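PDB 4ARU: histidine acid phosphatase from Hafnia alvei, which belongs to branch 2 of the histidine phosphatase superfamily and has the mixed alpha and beta architecture of that family. Local coordinates for residues A[13-18]-A[335-340]; A[125-130]-A[272-277]; A[251-256]-A[328-333]. One frame throughout, in Å; residues are numbered along the deposited sequence. Where two conformers were deposited one is given.

Contact 1 (A[13-18]-A[335-340])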
loop_
_atom_site.group_PDB
_atom_site.type_symbol
_atom_site.label_atom_id
_atom_site.label_comp_id
_atom_site.label_asym_id
_atom_site.label_seq_id
_atom_site.Cartn_x
_atom_site.Cartn_y
_atom_site.Cartn_z
ATOM N N VAL A 13 -16.570 -7.207 4.386
ATOM C CA VAL A 13 -15.451 -6.294 4.179
ATOM C C VAL A 13 -14.337 -7.017 3.442
ATOM O O VAL A 13 -14.118 -8.238 3.654
ATOM C CB VAL A 13 -14.921 -5.787 5.534
ATOM C CG1 VAL A 13 -13.761 -4.830 5.359
ATOM C CG2 VAL A 13 -16.025 -5.103 6.295
ATOM N N VAL A 14 -13.617 -6.268 2.621
ATOM C CA VAL A 14 -12.393 -6.729 1.986
ATOM C C VAL A 14 -11.330 -5.683 2.278
ATOM O O VAL A 14 -11.509 -4.491 1.955
ATOM C CB VAL A 14 -12.545 -6.911 0.477
ATOM C CG1 VAL A 14 -11.218 -7.427 -0.112
ATOM C CG2 VAL A 14 -13.735 -7.755 0.128
ATOM N N ILE A 15 -10.239 -6.099 2.890
ATOM C CA ILE A 15 -9.186 -5.239 3.313
ATOM C C ILE A 15 -7.933 -5.544 2.511
ATOM O O ILE A 15 -7.486 -6.692 2.521
ATOM C CB ILE A 15 -8.886 -5.472 4.794
ATOM C CG1 ILE A 15 -10.178 -5.259 5.621
ATOM C CG2 ILE A 15 -7.766 -4.575 5.286
ATOM C CD1 ILE A 15 -10.039 -5.580 7.085
ATOM N N LEU A 16 -7.401 -4.571 1.795
ATOM C CA LEU A 16 -6.139 -4.724 1.062
ATOM C C LEU A 16 -5.128 -3.915 1.841
ATOM O O LEU A 16 -5.139 -2.671 1.848
ATOM C CB LEU A 16 -6.270 -4.233 -0.403
ATOM C CG LEU A 16 -4.925 -4.240 -1.114
ATOM C CD1 LEU A 16 -4.343 -5.645 -1.253
ATOM C CD2 LEU A 16 -5.050 -3.639 -2.489
ATOM N N SER A 17 -4.291 -4.627 2.589
ATOM C CA SER A 17 -3.382 -4.026 3.533
ATOM C C SER A 17 -1.950 -4.078 3.055
ATOM O O SER A 17 -1.502 -5.118 2.570
ATOM C CB SER A 17 -3.429 -4.780 4.857
ATOM O OG SER A 17 -2.691 -4.120 5.863
ATOM N N ARG A 18 -1.183 -3.015 3.268
ATOM C CA ARG A 18 0.273 -3.143 3.174
ATOM C C ARG A 18 0.759 -3.928 4.367
ATOM O O ARG A 18 0.196 -3.851 5.464
ATOM C CB ARG A 18 0.922 -1.788 3.161
ATOM C CG ARG A 18 2.427 -1.778 2.907
ATOM C CD ARG A 18 2.973 -0.368 2.821
ATOM N NE ARG A 18 4.417 -0.430 2.634
ATOM C CZ ARG A 18 5.283 0.465 3.044
ATOM N NH1 ARG A 18 4.898 1.612 3.593
ATOM N NH2 ARG A 18 6.581 0.239 2.887
ATOM N N ALA A 335 -4.316 0.359 4.929
ATOM C CA ALA A 335 -5.095 -0.522 4.135
ATOM C C ALA A 335 -6.279 0.186 3.473
ATOM O O ALA A 335 -6.914 1.064 4.122
ATOM C CB ALA A 335 -5.607 -1.659 4.975
ATOM N N LEU A 336 -6.606 -0.239 2.255
ATOM C CA LEU A 336 -7.876 0.094 1.677
ATOM C C LEU A 336 -8.912 -0.879 2.215
ATOM O O LEU A 336 -8.805 -2.129 2.033
ATOM C CB LEU A 336 -7.860 -0.035 0.161
ATOM C CG LEU A 336 -7.049 1.022 -0.570
ATOM C CD1 LEU A 336 -6.911 0.616 -2.037
ATOM C CD2 LEU A 336 -7.719 2.390 -0.385
ATOM N N VAL A 337 -9.949 -0.349 2.801
ATOM C CA VAL A 337 -11.015 -1.130 3.382
ATOM C C VAL A 337 -12.242 -0.881 2.549
ATOM O O VAL A 337 -12.833 0.204 2.571
ATOM C CB VAL A 337 -11.266 -0.760 4.851
ATOM C CG1 VAL A 337 -12.393 -1.598 5.424
ATOM C CG2 VAL A 337 -9.967 -0.894 5.680
ATOM N N PHE A 338 -12.654 -1.915 1.860
ATOM C CA PHE A 338 -13.847 -1.915 1.013
ATOM C C PHE A 338 -14.990 -2.571 1.764
ATOM O O PHE A 338 -14.857 -3.718 2.209
ATOM C CB PHE A 338 -13.634 -2.682 -0.287
ATOM C CG PHE A 338 -12.602 -2.116 -1.189
ATOM C CD1 PHE A 338 -11.252 -2.378 -1.018
ATOM C CD2 PHE A 338 -13.020 -1.448 -2.351
ATOM C CE1 PHE A 338 -10.337 -1.851 -1.875
ATOM C CE2 PHE A 338 -12.076 -0.964 -3.256
ATOM C CZ PHE A 338 -10.722 -1.148 -2.974
ATOM N N GLU A 339 -16.112 -1.871 1.933
ATOM C CA GLU A 339 -17.242 -2.328 2.737
ATOM C C GLU A 339 -18.429 -2.486 1.843
ATOM O O GLU A 339 -18.807 -1.549 1.132
ATOM C CB GLU A 339 -17.561 -1.328 3.831
ATOM C CG GLU A 339 -16.434 -1.212 4.831
ATOM C CD GLU A 339 -16.678 -0.269 5.995
ATOM O OE1 GLU A 339 -17.607 0.555 5.964
ATOM O OE2 GLU A 339 -15.877 -0.368 6.957
ATOM N N ARG A 340 -19.068 -3.636 1.943
ATOM C CA ARG A 340 -20.338 -3.903 1.270
ATOM C C ARG A 340 -21.445 -3.661 2.252
ATOM O O ARG A 340 -21.593 -4.396 3.220
ATOM C CB ARG A 340 -20.435 -5.353 0.730
ATOM C CG ARG A 340 -21.792 -5.726 0.185
ATOM C CD ARG A 340 -21.968 -7.234 0.043
ATOM N NE ARG A 340 -23.314 -7.621 -0.230
ATOM C CZ ARG A 340 -23.893 -7.737 -1.446
ATOM N NH1 ARG A 340 -23.212 -7.606 -2.568
ATOM N NH2 ARG A 340 -25.169 -8.054 -1.540
#
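Val-14 O accepts the backbone N-H of Phe-338 at 2.8 Å, a nearly straight bond (167° at the hydrogen), and lies at the edge of the Phe-338 ring, 3.7 Å from CD1. Chi1 of Phe-338 (-63°) puts CG beside its own backbone N, and chi2 sets the turn of the ring, whose edge meets the oxygen. Val-14 N returns a bond to Phe-338 O, and Leu-16 and Leu-336 form the next hydrogen-bonded pair; in it Leu-336 N reaches Leu-16 O at a more bent 138°. Residues 13-18 and 335-340 are thus neighbouring antiparallel strands of the family's mixed central sheet, where strand 9-18 also pairs in parallel with strand 300-305. Of the non-hydrogen-bonded pairs, Ser-17 and Ala-335 bring their CB atoms to 3.8 Å. On the same face Ile-15 lays CG2 against CB of Ala-335 at 3.6 Å, and its CG1 lies 4.3 Å from CG1 of Val-337. Helix 51-70 covers this face through Tyr-64 and Phe-68. Over the other face lies helix 264-282, whose Ile-278 touches both Val-14 and Phe-338.

Contact 2 (A[125-130]-A[272-277])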
loop_
_atom_site.group_PDB
_atom_site.type_symbol
_atom_site.label_atom_id
_atom_site.label_comp_id
_atom_site.label_asym_id
_atom_site.label_seq_id
_atom_site.Cartn_x
_atom_site.Cartn_y
_atom_site.Cartn_z
ATOM N N PRO A 125 0.658 -14.669 -8.733
ATOM C CA PRO A 125 0.105 -13.797 -9.776
ATOM C C PRO A 125 -1.022 -12.891 -9.339
ATOM O O PRO A 125 -1.371 -11.918 -10.043
ATOM C CB PRO A 125 -0.393 -14.773 -10.801
ATOM C CG PRO A 125 -0.849 -15.934 -9.973
ATOM C CD PRO A 125 0.295 -16.069 -8.998
ATOM N N LEU A 126 -1.593 -13.121 -8.154
ATOM C CA LEU A 126 -2.572 -12.184 -7.638
ATOM C C LEU A 126 -1.922 -10.854 -7.292
ATOM O O LEU A 126 -2.531 -9.797 -7.512
ATOM C CB LEU A 126 -3.224 -12.708 -6.366
ATOM C CG LEU A 126 -4.312 -11.846 -5.755
ATOM C CD1 LEU A 126 -5.523 -11.674 -6.661
ATOM C CD2 LEU A 126 -4.745 -12.466 -4.450
ATOM N N PHE A 127 -0.696 -10.898 -6.790
ATOM C CA PHE A 127 0.024 -9.710 -6.372
ATOM C C PHE A 127 0.952 -9.162 -7.456
ATOM O O PHE A 127 1.162 -7.917 -7.480
ATOM C CB PHE A 127 0.862 -9.967 -5.120
ATOM C CG PHE A 127 0.007 -10.282 -3.894
ATOM C CD1 PHE A 127 -0.538 -9.269 -3.131
ATOM C CD2 PHE A 127 -0.252 -11.595 -3.523
ATOM C CE1 PHE A 127 -1.345 -9.543 -2.067
ATOM C CE2 PHE A 127 -1.036 -11.894 -2.423
ATOM C CZ PHE A 127 -1.567 -10.851 -1.680
ATOM N N HIS A 128 1.522 -10.049 -8.263
ATOM C CA HIS A 128 2.541 -9.710 -9.245
ATOM C C HIS A 128 2.300 -10.459 -10.557
ATOM O O HIS A 128 3.073 -11.364 -10.964
ATOM C CB HIS A 128 3.940 -9.990 -8.711
ATOM C CG HIS A 128 4.288 -9.166 -7.531
ATOM N ND1 HIS A 128 4.238 -9.656 -6.238
ATOM C CD2 HIS A 128 4.613 -7.860 -7.421
ATOM C CE1 HIS A 128 4.587 -8.707 -5.399
ATOM N NE2 HIS A 128 4.820 -7.603 -6.086
ATOM N N PRO A 129 1.193 -10.101 -11.260
ATOM C CA PRO A 129 0.839 -10.820 -12.473
ATOM C C PRO A 129 1.874 -10.664 -13.593
ATOM O O PRO A 129 2.089 -11.576 -14.400
ATOM C CB PRO A 129 -0.504 -10.211 -12.886
ATOM C CG PRO A 129 -0.602 -8.947 -12.141
ATOM C CD PRO A 129 0.157 -9.106 -10.880
ATOM N N VAL A 130 2.506 -9.503 -13.651
ATOM C CA VAL A 130 3.509 -9.273 -14.691
ATOM C C VAL A 130 4.763 -10.148 -14.427
ATOM O O VAL A 130 5.244 -10.897 -15.313
ATOM C CB VAL A 130 3.853 -7.770 -14.781
ATOM C CG1 VAL A 130 5.032 -7.527 -15.703
ATOM C CG2 VAL A 130 2.640 -7.006 -15.302
ATOM N N THR A 272 -5.023 -5.829 -12.023
ATOM C CA THR A 272 -6.254 -6.474 -12.505
ATOM C C THR A 272 -6.662 -7.656 -11.607
ATOM O O THR A 272 -7.815 -7.715 -11.173
ATOM C CB THR A 272 -6.212 -6.778 -14.010
ATOM O OG1 THR A 272 -6.431 -5.535 -14.700
ATOM C CG2 THR A 272 -7.269 -7.688 -14.405
ATOM N N PRO A 273 -5.748 -8.598 -11.325
ATOM C CA PRO A 273 -6.195 -9.695 -10.473
ATOM C C PRO A 273 -6.737 -9.252 -9.142
ATOM O O PRO A 273 -7.773 -9.788 -8.684
ATOM C CB PRO A 273 -4.930 -10.557 -10.345
ATOM C CG PRO A 273 -4.290 -10.380 -11.706
ATOM C CD PRO A 273 -4.458 -8.880 -11.975
ATOM N N LEU A 274 -6.102 -8.320 -8.498
ATOM C CA LEU A 274 -6.581 -7.892 -7.207
ATOM C C LEU A 274 -7.909 -7.184 -7.305
ATOM O O LEU A 274 -8.809 -7.396 -6.473
ATOM C CB LEU A 274 -5.545 -7.017 -6.480
ATOM C CG LEU A 274 -4.464 -7.710 -5.654
ATOM C CD1 LEU A 274 -3.393 -6.712 -5.251
ATOM C CD2 LEU A 274 -5.113 -8.352 -4.435
ATOM N N LEU A 275 -8.049 -6.300 -8.282
ATOM C CA LEU A 275 -9.316 -5.572 -8.386
ATOM C C LEU A 275 -10.444 -6.551 -8.694
ATOM O O LEU A 275 -11.551 -6.423 -8.120
ATOM C CB LEU A 275 -9.255 -4.437 -9.407
ATOM C CG LEU A 275 -10.486 -3.508 -9.385
ATOM C CD1 LEU A 275 -10.590 -2.801 -8.077
ATOM C CD2 LEU A 275 -10.374 -2.506 -10.522
ATOM N N GLN A 276 -10.217 -7.519 -9.573
ATOM C CA GLN A 276 -11.262 -8.487 -9.847
ATOM C C GLN A 276 -11.626 -9.279 -8.584
ATOM O O GLN A 276 -12.806 -9.553 -8.318
ATOM C CB GLN A 276 -10.802 -9.462 -10.962
ATOM C CG GLN A 276 -11.857 -10.327 -11.586
ATOM C CD GLN A 276 -12.551 -9.663 -12.754
ATOM O OE1 GLN A 276 -12.445 -8.417 -13.014
ATOM N NE2 GLN A 276 -13.246 -10.471 -13.483
ATOM N N THR A 277 -10.615 -9.701 -7.838
ATOM C CA THR A 277 -10.813 -10.449 -6.602
ATOM C C THR A 277 -11.625 -9.653 -5.570
ATOM O O THR A 277 -12.577 -10.162 -4.968
ATOM C CB THR A 277 -9.461 -10.876 -6.041
ATOM O OG1 THR A 277 -8.878 -11.788 -6.970
ATOM C CG2 THR A 277 -9.560 -11.616 -4.725
HETATM O O HOH W 1 -3.300 -7.687 -8.988
#
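Leu-126 reaches from its loop to the flank of helix 264-282, and its side chain can be followed outward atom by atom. With CG anti to the backbone N (chi1 -178°), the chain leaves CB towards the helix although the bond from CA to CB does not itself aim there. CG meets CD2 of Leu-274 at 3.8 Å, the two leucines crossing at about a right angle. Beyond it the branches divide: CD2 stays against the same methyl of Leu-274, whereas CD1 runs on to Thr-277 OG1 at 3.4 Å and to the carbonyl oxygen of Pro-273. That oxygen is already gripped from opposite faces of its plane by the backbone N and the hydroxyl of Thr-277, so the methyl rests on a polar pair that is satisfied within the helix.

The backbone of Leu-126 takes part as well. Its O touches CG of Leu-274 at 3.4 Å and accepts a hydrogen bond from a water, 2.7 Å away, which in turn accepts from Leu-274 N at 2.9 Å. This N lies at the kink where the regular helical bonding lapses, and the water supplies its acceptor. Alongside, Pro-129 CG meets Pro-273 CD at 3.9 Å, one proline ring set obliquely to the other.

The loop, which runs between strand 115-116 and helix 139-150, thus closes against one side of helix 264-282; Phe-127 and Leu-274 both reach Ile-303 on strand 300-305, while Leu-275 turns to helices 307-317 and 395-405.

Contact 3 (A[251-256]-A[328-333]); sequences KLHNAQ and DNTPPG
An Asx turn at Asp-328 lies in the loop between helix 307-317 and strand 335-342, with Asp-328 OD1 accepting the backbone N-H of Thr-330 at 2.9 Å, and helix 243-262 docks on this turn through His-253 and Asn-254. A direct polar link is made by Asn-254, whose OD1 takes the backbone N-H of Asn-329 at 3.0 Å in a nearly straight bond (169° at the hydrogen), the donor tilted out of the plane of the accepting amide. The side chains of Asn-254 and Asn-329 cross at a slant, yet their amides stack almost parallel, planes 2° apart, with Asn-254 CG 3.4 Å from Asn-329 ND2. The amide of Asn-254 is held at its other end too, since ND2 donates to Pro-327 O.

His-253 approaches Asp-328 with its ring at about a right angle to the carboxylate, and CD2 lies 3.4 Å from OD1. CG lies anti to the backbone N (chi1 174°), which carries the ring out to the loop; on its far side ND1 is hydrogen-bonded to Ser-218 OG. A water in the ring plane joins His-253 NE2, at 2.7 Å, to Thr-330 OG1. A second water links Asn-254 OD1 to the same hydroxyl, and a third bridges Asn-254 O to Asn-329 ND2.

Little apolar surface is involved, so the join depends on directional bonds and ordered water. With ring nitrogens bonded on two sides, the rotation of His-253 is fixed, and the nearby carboxylate would be expected to polarise the ring.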
loop_
_atom_site.group_PDB
_atom_site.type_symbol
_atom_site.label_atom_id
_atom_site.label_comp_id
_atom_site.label_asym_id
_atom_site.label_seq_id
_atom_site.Cartn_x
_atom_site.Cartn_y
_atom_site.Cartn_z
ATOM N N LYS A 251 6.996 13.678 -0.030
ATOM C CA LYS A 251 6.462 14.162 -1.308
ATOM C C LYS A 251 7.153 13.447 -2.465
ATOM O O LYS A 251 6.529 13.035 -3.452
ATOM C CB LYS A 251 6.672 15.670 -1.414
ATOM C CG LYS A 251 6.137 16.238 -2.710
ATOM C CD LYS A 251 5.996 17.754 -2.707
ATOM C CE LYS A 251 7.236 18.436 -2.263
ATOM N NZ LYS A 251 7.073 19.899 -2.496
ATOM N N LEU A 252 8.438 13.200 -2.329
ATOM C CA LEU A 252 9.197 12.517 -3.372
ATOM C C LEU A 252 8.764 11.072 -3.501
ATOM O O LEU A 252 8.655 10.534 -4.595
ATOM C CB LEU A 252 10.699 12.574 -3.061
ATOM C CG LEU A 252 11.290 13.992 -3.064
ATOM C CD1 LEU A 252 12.591 14.068 -2.257
ATOM C CD2 LEU A 252 11.546 14.451 -4.481
ATOM N N HIS A 253 8.523 10.420 -2.366
ATOM C CA HIS A 253 8.080 9.049 -2.386
ATOM C C HIS A 253 6.690 8.956 -2.993
ATOM O O HIS A 253 6.446 8.086 -3.820
ATOM C CB HIS A 253 8.100 8.555 -0.940
ATOM C CG HIS A 253 7.534 7.185 -0.763
ATOM N ND1 HIS A 253 8.248 6.040 -1.044
ATOM C CD2 HIS A 253 6.339 6.774 -0.287
ATOM C CE1 HIS A 253 7.506 4.980 -0.785
ATOM N NE2 HIS A 253 6.350 5.397 -0.311
ATOM N N ASN A 254 5.770 9.838 -2.589
ATOM C CA ASN A 254 4.419 9.761 -3.123
ATOM C C ASN A 254 4.393 10.066 -4.613
ATOM O O ASN A 254 3.606 9.483 -5.360
ATOM C CB ASN A 254 3.495 10.672 -2.359
ATOM C CG ASN A 254 3.312 10.224 -0.923
ATOM O OD1 ASN A 254 3.279 9.009 -0.626
ATOM N ND2 ASN A 254 3.170 11.179 -0.023
ATOM N N ALA A 255 5.316 10.896 -5.076
ATOM C CA ALA A 255 5.392 11.205 -6.498
ATOM C C ALA A 255 5.887 9.997 -7.281
ATOM O O ALA A 255 5.364 9.668 -8.343
ATOM C CB ALA A 255 6.269 12.407 -6.724
ATOM N N GLN A 256 6.913 9.328 -6.778
ATOM C CA GLN A 256 7.411 8.118 -7.417
ATOM C C GLN A 256 6.303 7.091 -7.542
ATOM O O GLN A 256 6.129 6.462 -8.571
ATOM C CB GLN A 256 8.617 7.601 -6.659
ATOM C CG GLN A 256 9.295 6.432 -7.314
ATOM C CD GLN A 256 8.996 5.193 -6.620
ATOM O OE1 GLN A 256 8.985 5.135 -5.371
ATOM N NE2 GLN A 256 8.732 4.155 -7.388
ATOM N N ASP A 328 3.310 9.421 4.389
ATOM C CA ASP A 328 3.326 8.392 3.337
ATOM C C ASP A 328 1.869 8.060 2.937
ATOM O O ASP A 328 1.064 7.716 3.801
ATOM C CB ASP A 328 4.008 7.154 3.927
ATOM C CG ASP A 328 4.224 6.013 2.911
ATOM O OD1 ASP A 328 3.752 6.105 1.737
ATOM O OD2 ASP A 328 4.877 5.017 3.320
ATOM N N ASN A 329 1.501 8.168 1.669
ATOM C CA ASN A 329 0.144 7.816 1.229
ATOM C C ASN A 329 -0.156 6.343 1.344
ATOM O O ASN A 329 -1.310 5.981 1.344
ATOM C CB ASN A 329 -0.123 8.213 -0.239
ATOM C CG ASN A 329 -0.155 9.714 -0.460
ATOM O OD1 ASN A 329 -0.301 10.479 0.478
ATOM N ND2 ASN A 329 0.050 10.138 -1.696
ATOM N N THR A 330 0.888 5.523 1.418
ATOM C CA THR A 330 0.755 4.054 1.495
ATOM C C THR A 330 1.594 3.564 2.669
ATOM O O THR A 330 2.585 2.850 2.485
ATOM C CB THR A 330 1.143 3.366 0.165
ATOM O OG1 THR A 330 2.405 3.855 -0.290
ATOM C CG2 THR A 330 0.072 3.625 -0.935
ATOM N N PRO A 331 1.230 3.912 3.910
ATOM C CA PRO A 331 2.069 3.639 5.038
ATOM C C PRO A 331 2.060 2.175 5.499
ATOM O O PRO A 331 1.187 1.419 5.126
ATOM C CB PRO A 331 1.471 4.551 6.115
ATOM C CG PRO A 331 0.024 4.481 5.816
ATOM C CD PRO A 331 -0.007 4.623 4.329
ATOM N N PRO A 332 3.038 1.772 6.287
ATOM C CA PRO A 332 3.084 0.387 6.786
ATOM C C PRO A 332 1.825 0.075 7.580
ATOM O O PRO A 332 1.419 0.839 8.490
ATOM C CB PRO A 332 4.302 0.367 7.709
ATOM C CG PRO A 332 5.082 1.614 7.448
ATOM C CD PRO A 332 4.121 2.610 6.865
ATOM N N GLY A 333 1.213 -1.049 7.234
ATOM C CA GLY A 333 -0.045 -1.456 7.794
ATOM C C GLY A 333 -1.267 -0.667 7.350
ATOM O O GLY A 333 -2.388 -0.948 7.787
HETATM O O HOH W 2 4.905 3.400 0.703
HETATM O O HOH W 3 2.570 6.367 -1.727
HETATM O O HOH W 4 1.012 8.904 -4.464
#

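In the fold
All three contacts belong to the histidine phosphatase fold. Contact 1 joins the first strand of the chain, 9-18, to one more than 300 residues later, and the other two fall between those ends, their segments alternating along the chain: 125-130, 251-256, 272-277, then 328-333. Contact 2 has its centre about 15 Å from that of contact 1 and touches it, Leu-16 meeting Leu-274 where helix 264-282 packs on the sheet. Contact 3, centred about 18 Å from contact 1, meets it through Arg-18, which reaches the carbonyl of Thr-330. Contacts 2 and 3 do not touch, their nearest atoms being about 12 Å apart, but they use the consecutive helices 264-282 and 243-262. Strand 9-18, which supplies both Leu-16 and Arg-18, is therefore what the other two contacts share.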